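Local structure of aminopeptidase-like protein (Chaetomium thermophilum, 5JM6) at residues V180-P185 / S267-S272; K297-A302 / P410-G415; I479-M484 / A489-L494. The protein probably acts as a zinc-dependent aminopeptidase of the M18 family, assembled as a dodecamer and linked to the Cvt pathway of selective autophagy. One frame throughout, in Å; residues are numbered along the deposited sequence.

Overall arrangement
The three contacts follow one another along the chain, each closing before the next opens. Contact 1 stands apart, on the other side of the chain's centre from contacts 2 and 3. Its centre lies about 41 Å from that of contact 2 and 38 Å from that of contact 3. It joins strand 174-183 of the six-stranded antiparallel sheet to the end of helix 259-268. The centres of contacts 2 and 3 are only about 5 Å apart. Strands 299-302 and 489-492 are neighbours in one small antiparallel sheet, and both contacts touch the third subunit. Contact 3 joins this sheet to segment 479-484, on strand 473-481 of the large mixed sheet, near a bound zinc ion.

Contact 1 of 3, residues V180-P185 / S267-S272; sequences VIVKDP and SQLGLS
V180 and V182 have similar first torsions, with CG1 anti to the backbone N in both (chi1 -172° and 153°). This sets CG2 of each valine beside its own N, and both CG2 methyls meet L269. The leucine turns its CG away from its carbonyl carbon (chi1 -51°), and its CD1 reaches across to the strand. The contact packs a helix end against a strand of a six-stranded antiparallel sheet. The strand is 174-183 and the helix is 259-268. The helix closes in a Schellman motif. G270 has positive phi there, and its N bonds to S267 O at 3.0 Å. The turn sends the chain on to L271, so leucines before and after G270 both face the strand.

L269 CD1 is the central atom. It lies 3.9 Å from V180 CG2, and V180 CB and CG1 are about as near. The two side chains cross obliquely, with one methyl set against the whole isopropyl group. L269 CD1 is also 3.9 Å from V182 CG2. The one methyl thus touches both valines. The side chains of L269 and V182 run past each other in opposite directions.

No hydrogen bond crosses between the segments, and the join is purely apolar. The strand's backbone bonds go to its sheet neighbours, with V180 paired to K193 and I181 to L278. V180 also packs on I265 of the same helix. On the other face of the strand I181 meets W517 of the second subunit, so the sheet lies between its own helix and a neighbouring chain.

L271 completes the patch. It and V182 point at each other tip to tip, with L271 CD2 4.1 Å from V182 CG1.

Contact 2 of 3, residues K297-A302 / P410-G415; sequences KEFIFA and PRLNVG
F299 and L412 cross at about a right angle. The methyl CD1 of L412 comes to the edge of the phenyl ring, in its plane, rather than over a face. It lies 3.8 Å from F299 CE1 and 4.0 Å from F299 CD1. The leucine has CG anti to its carbonyl carbon (chi1 -65°), and its CD1 branch does the touching. Beside this pair, N413 turns its amide to the backbone of E298. N413 ND2 gives a weak hydrogen bond to E298 O, 3.3 Å long and bent to 151° at the hydrogen. The same nitrogen passes 3.8 Å from E298 CB.

E298 and F299 form a classic beta bulge opposite G293, where strand 299-302 begins. The loop 410-415 thus packs at the start of the middle strand of a three-stranded antiparallel sheet. The carboxylate of E298 is used elsewhere: OE2 accepts from I231 N of the third subunit. R411 makes a salt bridge to D235 of that subunit.

The amide of N413 works at both ends. ND2 donates weakly to E298 O and OD1 accepts from L494 N, which would limit the amide's rotation and links this loop to two other segments.

Contact 3 of 3, residues I479-M484 / A489-L494; sequences IPQLSM and AMTGSL
L482 and M490 form a single antiparallel bridge, a hydrogen-bonded pair. L482 N donates to M490 O at 3.0 Å, nearly straight (168°) and close to the line of the carbonyl. The return bond, M490 N to L482 O, is weak at 3.4 Å. Beside them L482 CB packs on M490 CG at 3.6 Å. On its other side strand 489-492 pairs with strand 299-302, A489 with A302 and T491 with I300. Strand 489-492 thus has backbone partners on two sides, but only M490 bonds toward L482.

T491 has its hydroxyl between the backbone N and the carbonyl carbon (chi1 70°). From there OG1 donates to G492 O at 3.2 Å, tilted 34° from the carbonyl plane. Its CG2 turns to the other segment, 3.5 Å from Q481 CB and near P480 O. With an alanine here both CG2 and the hydroxyl are gone, which would probably open a gap beside Q481 CB and leave G492 O without its hydroxyl donor.

S483 OG bonds to T206 O and D171 OD1 of the third subunit. Q481 lies near the zinc site without being a ligand; its side chain is about 5 Å from that of zinc ligand D306. Zinc ligand H485 belongs to the short connection between the segments. The bridge between the segments and the S483 bonds are together consistent with a restrained position for H485.

Contact 1 of 3, residues V180-P185 / S267-S272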
loop_
_atom_site.group_PDB
_atom_site.type_symbol
_atom_site.label_atom_id
_atom_site.label_comp_id
_atom_site.label_asym_id
_atom_site.label_seq_id
_atom_site.Cartn_x
_atom_site.Cartn_y
_atom_site.Cartn_z
ATOM N N VAL A 180 -36.113 -1.370 40.308
ATOM C CA VAL A 180 -35.861 -0.134 41.031
ATOM C C VAL A 180 -35.615 -0.447 42.498
ATOM O O VAL A 180 -36.320 -1.264 43.091
ATOM C CB VAL A 180 -37.042 0.848 40.906
ATOM C CG1 VAL A 180 -36.673 2.201 41.493
ATOM C CG2 VAL A 180 -37.467 0.991 39.454
ATOM N N ILE A 181 -34.613 0.197 43.086
ATOM C CA ILE A 181 -34.366 0.022 44.505
ATOM C C ILE A 181 -35.111 1.125 45.242
ATOM O O ILE A 181 -34.708 2.288 45.225
ATOM C CB ILE A 181 -32.863 0.063 44.826
ATOM C CG1 ILE A 181 -32.095 -0.841 43.859
ATOM C CG2 ILE A 181 -32.611 -0.357 46.256
ATOM C CD1 ILE A 181 -32.494 -2.301 43.940
ATOM N N VAL A 182 -36.190 0.737 45.911
ATOM C CA VAL A 182 -37.122 1.688 46.499
ATOM C C VAL A 182 -36.997 1.688 48.013
ATOM O O VAL A 182 -36.723 0.655 48.628
ATOM C CB VAL A 182 -38.587 1.367 46.074
ATOM C CG1 VAL A 182 -39.607 1.849 47.106
ATOM C CG2 VAL A 182 -38.886 1.961 44.704
ATOM N N LYS A 183 -37.184 2.859 48.609
ATOM C CA LYS A 183 -37.231 2.978 50.050
ATOM C C LYS A 183 -38.689 3.039 50.481
ATOM O O LYS A 183 -39.362 4.043 50.259
ATOM C CB LYS A 183 -36.484 4.226 50.508
ATOM C CG LYS A 183 -36.278 4.293 51.997
ATOM C CD LYS A 183 -35.484 3.078 52.428
ATOM C CE LYS A 183 -34.445 3.420 53.478
ATOM N NZ LYS A 183 -33.838 2.192 54.064
ATOM N N ASP A 184 -39.171 1.964 51.097
ATOM C CA ASP A 184 -40.566 1.878 51.519
ATOM C C ASP A 184 -40.805 2.894 52.626
ATOM O O ASP A 184 -40.191 2.807 53.687
ATOM C CB ASP A 184 -40.893 0.454 51.990
ATOM C CG ASP A 184 -42.379 0.238 52.277
ATOM O OD1 ASP A 184 -43.133 1.219 52.442
ATOM O OD2 ASP A 184 -42.792 -0.938 52.348
ATOM N N PRO A 185 -41.696 3.868 52.383
ATOM C CA PRO A 185 -41.872 4.913 53.399
ATOM C C PRO A 185 -42.484 4.355 54.684
ATOM O O PRO A 185 -42.107 4.788 55.774
ATOM C CB PRO A 185 -42.803 5.922 52.717
ATOM C CG PRO A 185 -43.488 5.166 51.633
ATOM C CD PRO A 185 -42.580 4.050 51.217
ATOM N N SER A 267 -44.569 7.100 38.813
ATOM C CA SER A 267 -46.004 6.881 38.674
ATOM C C SER A 267 -46.301 5.392 38.517
ATOM O O SER A 267 -47.269 4.887 39.084
ATOM C CB SER A 267 -46.570 7.665 37.488
ATOM O OG SER A 267 -46.555 6.887 36.305
ATOM N N GLN A 268 -45.459 4.695 37.755
ATOM C CA GLN A 268 -45.614 3.256 37.551
ATOM C C GLN A 268 -45.555 2.501 38.871
ATOM O O GLN A 268 -46.210 1.475 39.043
ATOM C CB GLN A 268 -44.532 2.711 36.618
ATOM C CG GLN A 268 -44.398 3.440 35.300
ATOM C CD GLN A 268 -45.269 2.856 34.213
ATOM O OE1 GLN A 268 -45.586 1.667 34.228
ATOM N NE2 GLN A 268 -45.659 3.690 33.258
ATOM N N LEU A 269 -44.748 3.005 39.795
ATOM C CA LEU A 269 -44.595 2.355 41.086
ATOM C C LEU A 269 -45.484 2.976 42.169
ATOM O O LEU A 269 -45.477 2.523 43.313
ATOM C CB LEU A 269 -43.133 2.399 41.522
ATOM C CG LEU A 269 -42.001 1.932 40.613
ATOM C CD1 LEU A 269 -40.665 2.303 41.241
ATOM C CD2 LEU A 269 -42.083 0.437 40.377
ATOM N N GLY A 270 -46.244 4.008 41.812
ATOM C CA GLY A 270 -47.140 4.658 42.754
ATOM C C GLY A 270 -46.429 5.411 43.867
ATOM O O GLY A 270 -46.823 5.334 45.032
ATOM N N LEU A 271 -45.378 6.137 43.499
ATOM C CA LEU A 271 -44.607 6.950 44.436
ATOM C C LEU A 271 -44.601 8.416 44.012
ATOM O O LEU A 271 -44.710 8.726 42.827
ATOM C CB LEU A 271 -43.169 6.442 44.540
ATOM C CG LEU A 271 -42.919 5.133 45.280
ATOM C CD1 LEU A 271 -42.770 4.029 44.305
ATOM C CD2 LEU A 271 -41.654 5.242 46.091
ATOM N N SER A 272 -44.459 9.313 44.981
ATOM C CA SER A 272 -44.453 10.750 44.713
ATOM C C SER A 272 -43.051 11.343 44.854
ATOM O O SER A 272 -42.578 12.039 43.958
ATOM C CB SER A 272 -45.445 11.490 45.616
ATOM O OG SER A 272 -45.050 11.466 46.973
#

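Contact 2 of 3, residues K297-A302 / P410-G415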
loop_
_atom_site.group_PDB
_atom_site.type_symbol
_atom_site.label_atom_id
_atom_site.label_comp_id
_atom_site.label_asym_id
_atom_site.label_seq_id
_atom_site.Cartn_x
_atom_site.Cartn_y
_atom_site.Cartn_z
ATOM N N LYS A 297 -46.994 -19.416 8.881
ATOM C CA LYS A 297 -46.766 -19.131 10.301
ATOM C C LYS A 297 -45.919 -20.229 10.944
ATOM O O LYS A 297 -46.214 -20.710 12.039
ATOM C CB LYS A 297 -48.095 -18.945 11.046
ATOM C CG LYS A 297 -48.831 -17.682 10.619
ATOM C CD LYS A 297 -50.257 -17.624 11.132
ATOM C CE LYS A 297 -50.991 -16.439 10.524
ATOM N NZ LYS A 297 -52.314 -16.213 11.161
ATOM N N GLU A 298 -44.861 -20.614 10.232
ATOM C CA GLU A 298 -43.887 -21.588 10.714
ATOM C C GLU A 298 -42.795 -20.937 11.553
ATOM O O GLU A 298 -42.057 -21.619 12.259
ATOM C CB GLU A 298 -43.225 -22.324 9.545
ATOM C CG GLU A 298 -44.158 -22.758 8.433
ATOM C CD GLU A 298 -43.921 -21.990 7.145
ATOM O OE1 GLU A 298 -43.793 -20.748 7.203
ATOM O OE2 GLU A 298 -43.856 -22.631 6.074
ATOM N N PHE A 299 -42.695 -19.615 11.465
ATOM C CA PHE A 299 -41.605 -18.870 12.087
ATOM C C PHE A 299 -42.066 -18.173 13.352
ATOM O O PHE A 299 -43.238 -17.837 13.488
ATOM C CB PHE A 299 -41.039 -17.816 11.132
ATOM C CG PHE A 299 -40.371 -18.381 9.918
ATOM C CD1 PHE A 299 -39.395 -19.355 10.032
ATOM C CD2 PHE A 299 -40.717 -17.928 8.657
ATOM C CE1 PHE A 299 -38.781 -19.867 8.911
ATOM C CE2 PHE A 299 -40.108 -18.439 7.535
ATOM C CZ PHE A 299 -39.143 -19.414 7.664
ATOM N N ILE A 300 -41.145 -17.989 14.289
ATOM C CA ILE A 300 -41.362 -17.063 15.392
ATOM C C ILE A 300 -40.347 -15.928 15.295
ATOM O O ILE A 300 -39.143 -16.168 15.250
ATOM C CB ILE A 300 -41.250 -17.757 16.762
ATOM C CG1 ILE A 300 -42.462 -18.657 16.996
ATOM C CG2 ILE A 300 -41.160 -16.729 17.878
ATOM C CD1 ILE A 300 -42.363 -19.500 18.247
ATOM N N PHE A 301 -40.842 -14.695 15.234
ATOM C CA PHE A 301 -39.974 -13.522 15.222
ATOM C C PHE A 301 -39.965 -12.878 16.599
ATOM O O PHE A 301 -40.988 -12.374 17.061
ATOM C CB PHE A 301 -40.430 -12.498 14.179
ATOM C CG PHE A 301 -40.561 -13.051 12.789
ATOM C CD1 PHE A 301 -39.753 -14.089 12.355
ATOM C CD2 PHE A 301 -41.494 -12.523 11.912
ATOM C CE1 PHE A 301 -39.880 -14.591 11.074
ATOM C CE2 PHE A 301 -41.624 -13.021 10.632
ATOM C CZ PHE A 301 -40.816 -14.056 10.212
ATOM N N ALA A 302 -38.813 -12.905 17.259
ATOM C CA ALA A 302 -38.684 -12.293 18.573
ATOM C C ALA A 302 -37.237 -11.936 18.866
ATOM O O ALA A 302 -36.315 -12.514 18.290
ATOM C CB ALA A 302 -39.228 -13.221 19.645
ATOM N N PRO A 410 -28.417 -27.754 11.426
ATOM C CA PRO A 410 -29.786 -28.127 11.804
ATOM C C PRO A 410 -30.888 -27.278 11.176
ATOM O O PRO A 410 -30.693 -26.102 10.866
ATOM C CB PRO A 410 -29.793 -27.943 13.330
ATOM C CG PRO A 410 -28.355 -27.794 13.728
ATOM C CD PRO A 410 -27.691 -27.158 12.557
ATOM N N ARG A 411 -32.050 -27.888 11.008
ATOM C CA ARG A 411 -33.218 -27.252 10.424
ATOM C C ARG A 411 -34.195 -26.742 11.466
ATOM O O ARG A 411 -34.101 -27.084 12.634
ATOM C CB ARG A 411 -33.941 -28.248 9.528
ATOM C CG ARG A 411 -33.022 -29.025 8.615
ATOM C CD ARG A 411 -32.719 -28.256 7.347
ATOM N NE ARG A 411 -33.404 -28.820 6.195
ATOM C CZ ARG A 411 -32.792 -29.488 5.229
ATOM N NH1 ARG A 411 -31.485 -29.660 5.277
ATOM N NH2 ARG A 411 -33.481 -29.971 4.211
ATOM N N LEU A 412 -35.133 -25.911 11.036
ATOM C CA LEU A 412 -36.164 -25.400 11.927
ATOM C C LEU A 412 -37.335 -26.372 11.959
ATOM O O LEU A 412 -37.600 -27.061 10.973
ATOM C CB LEU A 412 -36.639 -24.015 11.494
ATOM C CG LEU A 412 -35.630 -22.872 11.552
ATOM C CD1 LEU A 412 -36.316 -21.562 11.205
ATOM C CD2 LEU A 412 -34.979 -22.800 12.924
ATOM N N ASN A 413 -37.994 -26.448 13.112
ATOM C CA ASN A 413 -39.167 -27.300 13.309
ATOM C C ASN A 413 -38.867 -28.779 13.090
ATOM O O ASN A 413 -39.626 -29.496 12.438
ATOM C CB ASN A 413 -40.314 -26.852 12.398
ATOM C CG ASN A 413 -40.924 -25.536 12.838
ATOM O OD1 ASN A 413 -40.753 -25.113 13.983
ATOM N ND2 ASN A 413 -41.645 -24.883 11.935
ATOM N N VAL A 414 -37.758 -29.228 13.661
ATOM C CA VAL A 414 -37.343 -30.620 13.569
ATOM C C VAL A 414 -37.095 -31.157 14.972
ATOM O O VAL A 414 -37.712 -32.132 15.400
ATOM C CB VAL A 414 -36.087 -30.783 12.695
ATOM C CG1 VAL A 414 -35.464 -32.149 12.898
ATOM C CG2 VAL A 414 -36.440 -30.574 11.233
ATOM N N GLY A 415 -36.166 -30.528 15.674
ATOM C CA GLY A 415 -35.861 -30.931 17.027
ATOM C C GLY A 415 -34.572 -30.305 17.495
ATOM O O GLY A 415 -33.972 -29.479 16.808
#

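Contact 3 of 3, residues I479-M484 / A489-L494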
loop_
_atom_site.group_PDB
_atom_site.type_symbol
_atom_site.label_atom_id
_atom_site.label_comp_id
_atom_site.label_asym_id
_atom_site.label_seq_id
_atom_site.Cartn_x
_atom_site.Cartn_y
_atom_site.Cartn_z
ATOM N N ILE A 479 -31.455 -25.563 20.772
ATOM C CA ILE A 479 -32.546 -25.388 19.835
ATOM C C ILE A 479 -32.038 -24.466 18.737
ATOM O O ILE A 479 -31.474 -23.411 19.027
ATOM C CB ILE A 479 -33.794 -24.806 20.527
ATOM C CG1 ILE A 479 -34.193 -25.690 21.714
ATOM C CG2 ILE A 479 -34.945 -24.664 19.545
ATOM C CD1 ILE A 479 -35.397 -25.190 22.480
ATOM N N PRO A 480 -32.203 -24.874 17.471
ATOM C CA PRO A 480 -31.622 -24.111 16.364
ATOM C C PRO A 480 -32.263 -22.740 16.188
ATOM O O PRO A 480 -33.451 -22.561 16.460
ATOM C CB PRO A 480 -31.889 -25.000 15.148
ATOM C CG PRO A 480 -33.072 -25.809 15.531
ATOM C CD PRO A 480 -32.929 -26.065 16.999
ATOM N N GLN A 481 -31.460 -21.782 15.741
ATOM C CA GLN A 481 -31.899 -20.404 15.604
ATOM C C GLN A 481 -31.116 -19.672 14.517
ATOM O O GLN A 481 -29.940 -19.959 14.284
ATOM C CB GLN A 481 -31.756 -19.678 16.944
ATOM C CG GLN A 481 -31.460 -18.196 16.839
ATOM C CD GLN A 481 -31.107 -17.585 18.170
ATOM O OE1 GLN A 481 -30.954 -18.290 19.164
ATOM N NE2 GLN A 481 -30.978 -16.267 18.201
ATOM N N LEU A 482 -31.777 -18.722 13.863
ATOM C CA LEU A 482 -31.125 -17.823 12.922
ATOM C C LEU A 482 -30.928 -16.447 13.548
ATOM O O LEU A 482 -31.683 -16.049 14.436
ATOM C CB LEU A 482 -31.936 -17.699 11.633
ATOM C CG LEU A 482 -31.726 -18.830 10.629
ATOM C CD1 LEU A 482 -32.348 -18.493 9.283
ATOM C CD2 LEU A 482 -30.241 -19.119 10.483
ATOM N N SER A 483 -29.882 -15.752 13.107
ATOM C CA SER A 483 -29.610 -14.376 13.518
ATOM C C SER A 483 -29.409 -14.253 15.024
ATOM O O SER A 483 -29.973 -13.366 15.667
ATOM C CB SER A 483 -30.738 -13.448 13.062
ATOM O OG SER A 483 -30.922 -13.526 11.659
ATOM N N MET A 484 -28.600 -15.150 15.577
ATOM C CA MET A 484 -28.259 -15.114 16.992
ATOM C C MET A 484 -27.565 -13.801 17.345
ATOM O O MET A 484 -26.729 -13.318 16.580
ATOM C CB MET A 484 -27.372 -16.307 17.350
ATOM C CG MET A 484 -27.041 -16.428 18.824
ATOM S SD MET A 484 -26.000 -17.861 19.162
ATOM C CE MET A 484 -27.034 -19.189 18.547
ATOM N N ALA A 489 -34.405 -11.983 16.460
ATOM C CA ALA A 489 -34.008 -13.238 15.819
ATOM C C ALA A 489 -35.220 -14.044 15.360
ATOM O O ALA A 489 -36.351 -13.561 15.415
ATOM C CB ALA A 489 -33.146 -14.065 16.763
ATOM N N MET A 490 -34.977 -15.263 14.884
ATOM C CA MET A 490 -36.059 -16.148 14.463
ATOM C C MET A 490 -35.742 -17.626 14.696
ATOM O O MET A 490 -34.602 -18.059 14.536
ATOM C CB MET A 490 -36.381 -15.923 12.983
ATOM C CG MET A 490 -35.190 -16.125 12.056
ATOM S SD MET A 490 -35.578 -15.928 10.306
ATOM C CE MET A 490 -36.457 -17.448 9.967
ATOM N N THR A 491 -36.760 -18.385 15.094
ATOM C CA THR A 491 -36.720 -19.844 15.028
ATOM C C THR A 491 -38.045 -20.329 14.461
ATOM O O THR A 491 -38.916 -19.524 14.127
ATOM C CB THR A 491 -36.484 -20.517 16.403
ATOM O OG1 THR A 491 -37.644 -20.364 17.230
ATOM C CG2 THR A 491 -35.279 -19.924 17.103
ATOM N N GLY A 492 -38.199 -21.642 14.354
ATOM C CA GLY A 492 -39.457 -22.219 13.928
ATOM C C GLY A 492 -40.504 -22.115 15.021
ATOM O O GLY A 492 -40.174 -22.086 16.207
ATOM N N SER A 493 -41.769 -22.066 14.622
ATOM C CA SER A 493 -42.861 -21.910 15.574
ATOM C C SER A 493 -43.029 -23.133 16.472
ATOM O O SER A 493 -43.599 -23.036 17.558
ATOM C CB SER A 493 -44.169 -21.623 14.839
ATOM O OG SER A 493 -44.500 -22.691 13.972
ATOM N N LEU A 494 -42.541 -24.282 16.017
ATOM C CA LEU A 494 -42.642 -25.505 16.808
ATOM C C LEU A 494 -41.411 -25.754 17.663
ATOM O O LEU A 494 -41.381 -26.695 18.453
ATOM C CB LEU A 494 -42.866 -26.710 15.901
ATOM C CG LEU A 494 -44.113 -26.663 15.029
ATOM C CD1 LEU A 494 -44.124 -27.867 14.111
ATOM C CD2 LEU A 494 -45.358 -26.623 15.900
#